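Local atomic coordinates of catechol 1,2-dioxygenase (Acinetobacter sp., PDB entry 1DLT), a protein that uses a ferric iron to catalyse the intradiol cleavage of catechol by molecular oxygen, giving cis,cis-muconate in the beta-ketoadipate pathway. Residues I225-S230 against T239-A244. Numbering follows the deposited sequence.
With FE (Fe (III) ion), chain C; CAQ (catechol), chain D.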
ATOM      1  N   ILE A 225      -4.674 -26.622   8.553  1.00 11.61           N
ATOM      2  CA  ILE A 225      -5.445 -27.033   7.396  1.00 12.22           C
ATOM      3  C   ILE A 225      -6.690 -26.168   7.292  1.00 12.08           C
ATOM      4  O   ILE A 225      -7.439 -26.034   8.258  1.00 12.59           O
ATOM      5  CB  ILE A 225      -5.852 -28.506   7.515  1.00 11.44           C
ATOM      6  CG1 ILE A 225      -4.584 -29.354   7.665  1.00 12.95           C
ATOM      7  CG2 ILE A 225      -6.658 -28.920   6.255  1.00 12.46           C
ATOM      8  CD1 ILE A 225      -4.791 -30.873   7.908  1.00 13.83           C
ATOM      9  N   HIS A 226      -6.898 -25.589   6.120  1.00 12.42           N
ATOM     10  CA  HIS A 226      -8.022 -24.702   5.866  1.00 14.03           C
ATOM     11  C   HIS A 226      -9.308 -25.447   5.468  1.00 15.39           C
ATOM     12  O   HIS A 226      -9.254 -26.507   4.830  1.00 14.85           O
ATOM     13  CB  HIS A 226      -7.667 -23.752   4.730  1.00 12.70           C
ATOM     14  CG  HIS A 226      -6.609 -22.760   5.065  1.00 14.24           C
ATOM     15  ND1 HIS A 226      -6.898 -21.522   5.598  1.00 13.04           N
ATOM     16  CD2 HIS A 226      -5.266 -22.807   4.919  1.00 11.71           C
ATOM     17  CE1 HIS A 226      -5.773 -20.846   5.760  1.00 12.21           C
ATOM     18  NE2 HIS A 226      -4.773 -21.603   5.357  1.00 13.22           N
ATOM     19  N   TYR A 227     -10.446 -24.857   5.833  1.00 15.30           N
ATOM     20  CA  TYR A 227     -11.750 -25.389   5.506  1.00 15.28           C
ATOM     21  C   TYR A 227     -12.739 -24.294   5.111  1.00 15.64           C
ATOM     22  O   TYR A 227     -12.749 -23.215   5.682  1.00 13.77           O
ATOM     23  CB  TYR A 227     -12.434 -26.088   6.709  1.00 15.65           C
ATOM     24  CG  TYR A 227     -11.971 -27.461   7.120  1.00 14.37           C
ATOM     25  CD1 TYR A 227     -10.874 -27.631   7.961  1.00 15.72           C
ATOM     26  CD2 TYR A 227     -12.665 -28.594   6.703  1.00 14.78           C
ATOM     27  CE1 TYR A 227     -10.491 -28.905   8.386  1.00 18.07           C
ATOM     28  CE2 TYR A 227     -12.289 -29.871   7.118  1.00 16.74           C
ATOM     29  CZ  TYR A 227     -11.206 -30.013   7.962  1.00 17.23           C
ATOM     30  OH  TYR A 227     -10.861 -31.246   8.440  1.00 18.37           O
ATOM     31  N   PHE A 228     -13.558 -24.617   4.121  1.00 16.43           N
ATOM     32  CA  PHE A 228     -14.725 -23.837   3.734  1.00 15.78           C
ATOM     33  C   PHE A 228     -15.786 -24.947   3.767  1.00 16.66           C
ATOM     34  O   PHE A 228     -15.551 -26.041   3.228  1.00 16.92           O
ATOM     35  CB  PHE A 228     -14.686 -23.359   2.345  1.00 14.65           C
ATOM     36  CG  PHE A 228     -14.134 -21.994   2.092  1.00 15.55           C
ATOM     37  CD1 PHE A 228     -14.140 -20.965   3.074  1.00 15.26           C
ATOM     38  CD2 PHE A 228     -13.673 -21.696   0.836  1.00 15.66           C
ATOM     39  CE1 PHE A 228     -13.683 -19.653   2.713  1.00 16.29           C
ATOM     40  CE2 PHE A 228     -13.228 -20.422   0.480  1.00 14.92           C
ATOM     41  CZ  PHE A 228     -13.238 -19.397   1.422  1.00 13.41           C
ATOM     42  N   VAL A 229     -16.903 -24.732   4.432  1.00 15.80           N
ATOM     43  CA  VAL A 229     -17.969 -25.712   4.379  1.00 17.39           C
ATOM     44  C   VAL A 229     -19.234 -24.924   4.022  1.00 18.87           C
ATOM     45  O   VAL A 229     -19.554 -23.904   4.662  1.00 18.17           O
ATOM     46  CB  VAL A 229     -18.189 -26.440   5.724  1.00 17.69           C
ATOM     47  CG1 VAL A 229     -19.233 -27.534   5.557  1.00 15.10           C
ATOM     48  CG2 VAL A 229     -16.896 -27.054   6.188  1.00 18.88           C
ATOM     49  N   SER A 230     -19.915 -25.362   2.961  1.00 18.99           N
ATOM     50  CA  SER A 230     -21.172 -24.734   2.568  1.00 20.83           C
ATOM     51  C   SER A 230     -22.242 -25.809   2.313  1.00 21.25           C
ATOM     52  O   SER A 230     -21.926 -26.944   1.914  1.00 22.44           O
ATOM     53  CB  SER A 230     -20.978 -23.857   1.334  1.00 20.62           C
ATOM     54  OG  SER A 230     -20.448 -24.603   0.279  1.00 22.98           O
ATOM     55  N   THR A 239     -13.074 -21.818   8.406  1.00 13.15           N
ATOM     56  CA  THR A 239     -12.354 -22.143   9.607  1.00 13.91           C
ATOM     57  C   THR A 239     -11.051 -22.880   9.266  1.00 14.08           C
ATOM     58  O   THR A 239     -10.696 -23.014   8.079  1.00 13.72           O
ATOM     59  CB  THR A 239     -13.244 -22.974  10.584  1.00 12.91           C
ATOM     60  OG1 THR A 239     -12.658 -22.916  11.886  1.00 15.55           O
ATOM     61  CG2 THR A 239     -13.331 -24.447  10.159  1.00 12.96           C
ATOM     62  N   GLN A 240     -10.323 -23.301  10.303  1.00 15.89           N
ATOM     63  CA  GLN A 240      -9.058 -24.029  10.141  1.00 16.75           C
ATOM     64  C   GLN A 240      -8.868 -24.934  11.343  1.00 17.79           C
ATOM     65  O   GLN A 240      -9.561 -24.776  12.356  1.00 20.13           O
ATOM     66  CB  GLN A 240      -7.861 -23.095  10.160  1.00 16.35           C
ATOM     67  CG  GLN A 240      -7.715 -22.083   9.062  1.00 18.98           C
ATOM     68  CD  GLN A 240      -6.493 -21.204   9.339  1.00 20.19           C
ATOM     69  OE1 GLN A 240      -5.510 -21.698   9.868  1.00 21.08           O
ATOM     70  NE2 GLN A 240      -6.546 -19.916   8.970  1.00 20.01           N
ATOM     71  N   ILE A 241      -7.941 -25.884  11.224  1.00 16.92           N
ATOM     72  CA  ILE A 241      -7.565 -26.736  12.349  1.00 16.98           C
ATOM     73  C   ILE A 241      -6.040 -26.671  12.402  1.00 17.45           C
ATOM     74  O   ILE A 241      -5.387 -26.533  11.356  1.00 16.50           O
ATOM     75  CB  ILE A 241      -8.061 -28.177  12.228  1.00 15.15           C
ATOM     76  CG1 ILE A 241      -7.562 -28.831  10.941  1.00 14.50           C
ATOM     77  CG2 ILE A 241      -9.554 -28.167  12.369  1.00 17.00           C
ATOM     78  CD1 ILE A 241      -8.055 -30.251  10.726  1.00 13.63           C
ATOM     79  N   ASN A 242      -5.501 -26.672  13.625  1.00 18.48           N
ATOM     80  CA  ASN A 242      -4.066 -26.592  13.873  1.00 20.04           C
ATOM     81  C   ASN A 242      -3.655 -27.942  14.395  1.00 19.05           C
ATOM     82  O   ASN A 242      -4.372 -28.527  15.196  1.00 17.96           O
ATOM     83  CB  ASN A 242      -3.741 -25.567  14.968  1.00 25.70           C
ATOM     84  CG  ASN A 242      -4.277 -24.222  14.657  1.00 30.91           C
ATOM     85  OD1 ASN A 242      -3.847 -23.597  13.695  1.00 37.04           O
ATOM     86  ND2 ASN A 242      -5.250 -23.761  15.441  1.00 33.76           N
ATOM     87  N   VAL A 243      -2.502 -28.424  13.939  1.00 18.86           N
ATOM     88  CA  VAL A 243      -1.985 -29.702  14.394  1.00 19.07           C
ATOM     89  C   VAL A 243      -1.511 -29.482  15.829  1.00 19.97           C
ATOM     90  O   VAL A 243      -0.698 -28.579  16.111  1.00 19.42           O
ATOM     91  CB  VAL A 243      -0.802 -30.182  13.501  1.00 19.80           C
ATOM     92  CG1 VAL A 243      -0.272 -31.486  14.027  1.00 19.81           C
ATOM     93  CG2 VAL A 243      -1.276 -30.335  12.034  1.00 17.16           C
ATOM     94  N   ALA A 244      -2.043 -30.283  16.747  1.00 19.45           N
ATOM     95  CA  ALA A 244      -1.666 -30.137  18.142  1.00 20.66           C
ATOM     96  C   ALA A 244      -0.156 -30.387  18.336  1.00 20.90           C
ATOM     97  O   ALA A 244       0.474 -31.210  17.646  1.00 20.03           O
ATOM     98  CB  ALA A 244      -2.518 -31.089  19.035  1.00 19.89           C
TER
HETATM   99 FE    FE C 400      -2.828 -21.291   5.523  1.00 18.72          FE
HETATM  100  C1  CAQ D 401      -1.832 -16.259   6.346  0.65 17.69           C
HETATM  101  C2  CAQ D 401      -2.799 -17.208   6.800  0.65 16.81           C
HETATM  102  C3  CAQ D 401      -2.627 -18.556   6.519  0.65 17.19           C
HETATM  103  O3  CAQ D 401      -3.559 -19.473   6.950  0.65 17.65           O
HETATM  104  C4  CAQ D 401      -1.523 -18.991   5.808  0.65 16.83           C
HETATM  105  O4  CAQ D 401      -1.368 -20.328   5.544  0.65 19.89           O
HETATM  106  C5  CAQ D 401      -0.578 -18.094   5.359  0.65 17.97           C
HETATM  107  C6  CAQ D 401      -0.735 -16.695   5.636  0.65 18.25           C
HETATM  108  O   HOH W   1      -9.556 -20.795   6.369  1.00 16.43           O
HETATM  109  O   HOH W   2      -2.630 -19.150   4.397  0.35  5.54           O
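The carbonyl oxygen of Thr239 accepts a hydrogen bond from Tyr227 N at 2.9 Å, and a water lies 3.0 Å from the same Thr239 O, a bond it can make but for which other acceptors compete. That water accepts from His226 ND1, in the plane of the imidazole, and so can link the nitrogen of His226 that does not bind iron to strand 237-243. The other ring nitrogen, His226 NE2, binds the ferric iron at 2.0 Å; the two catechol oxygens, a second water, Tyr164 and His224 also bind the metal.

The setting is a buried antiparallel hairpin of strands 224-230 and 237-243, in which Ile225-Ile241 and Tyr227-Thr239 are hydrogen-bonded pairs flanking the non-hydrogen-bonded pair His226-Gln240. Gln240 runs alongside His226, its chain extended beyond CG (chi2 176°), which places Gln240 NE2 3.4 Å from His226 CE1, in van der Waals contact, with amide and ring planes 45° apart. Ile105 O and Arg221 fix that amide from outside, while Trp156 stacks on the imidazole.

Ile225, Tyr227, Thr239 and Ile241 share the other, largely apolar face, the two hydroxyls being satisfied by Tyr190 and Pro102. With CG1 between backbone N and carbonyl carbon (chi1 57°), Ile241 brings CD1 to the edge of the Tyr227 ring, 3.6 Å from Tyr227 CE1, whereas Ile241 CG1 packs on Ile225 CB.

The hairpin thus illustrates second-shell control of a metal site: together with the iron bond and Trp156, the water on ND1 and the tethered glutamine would limit rotation of the imidazole.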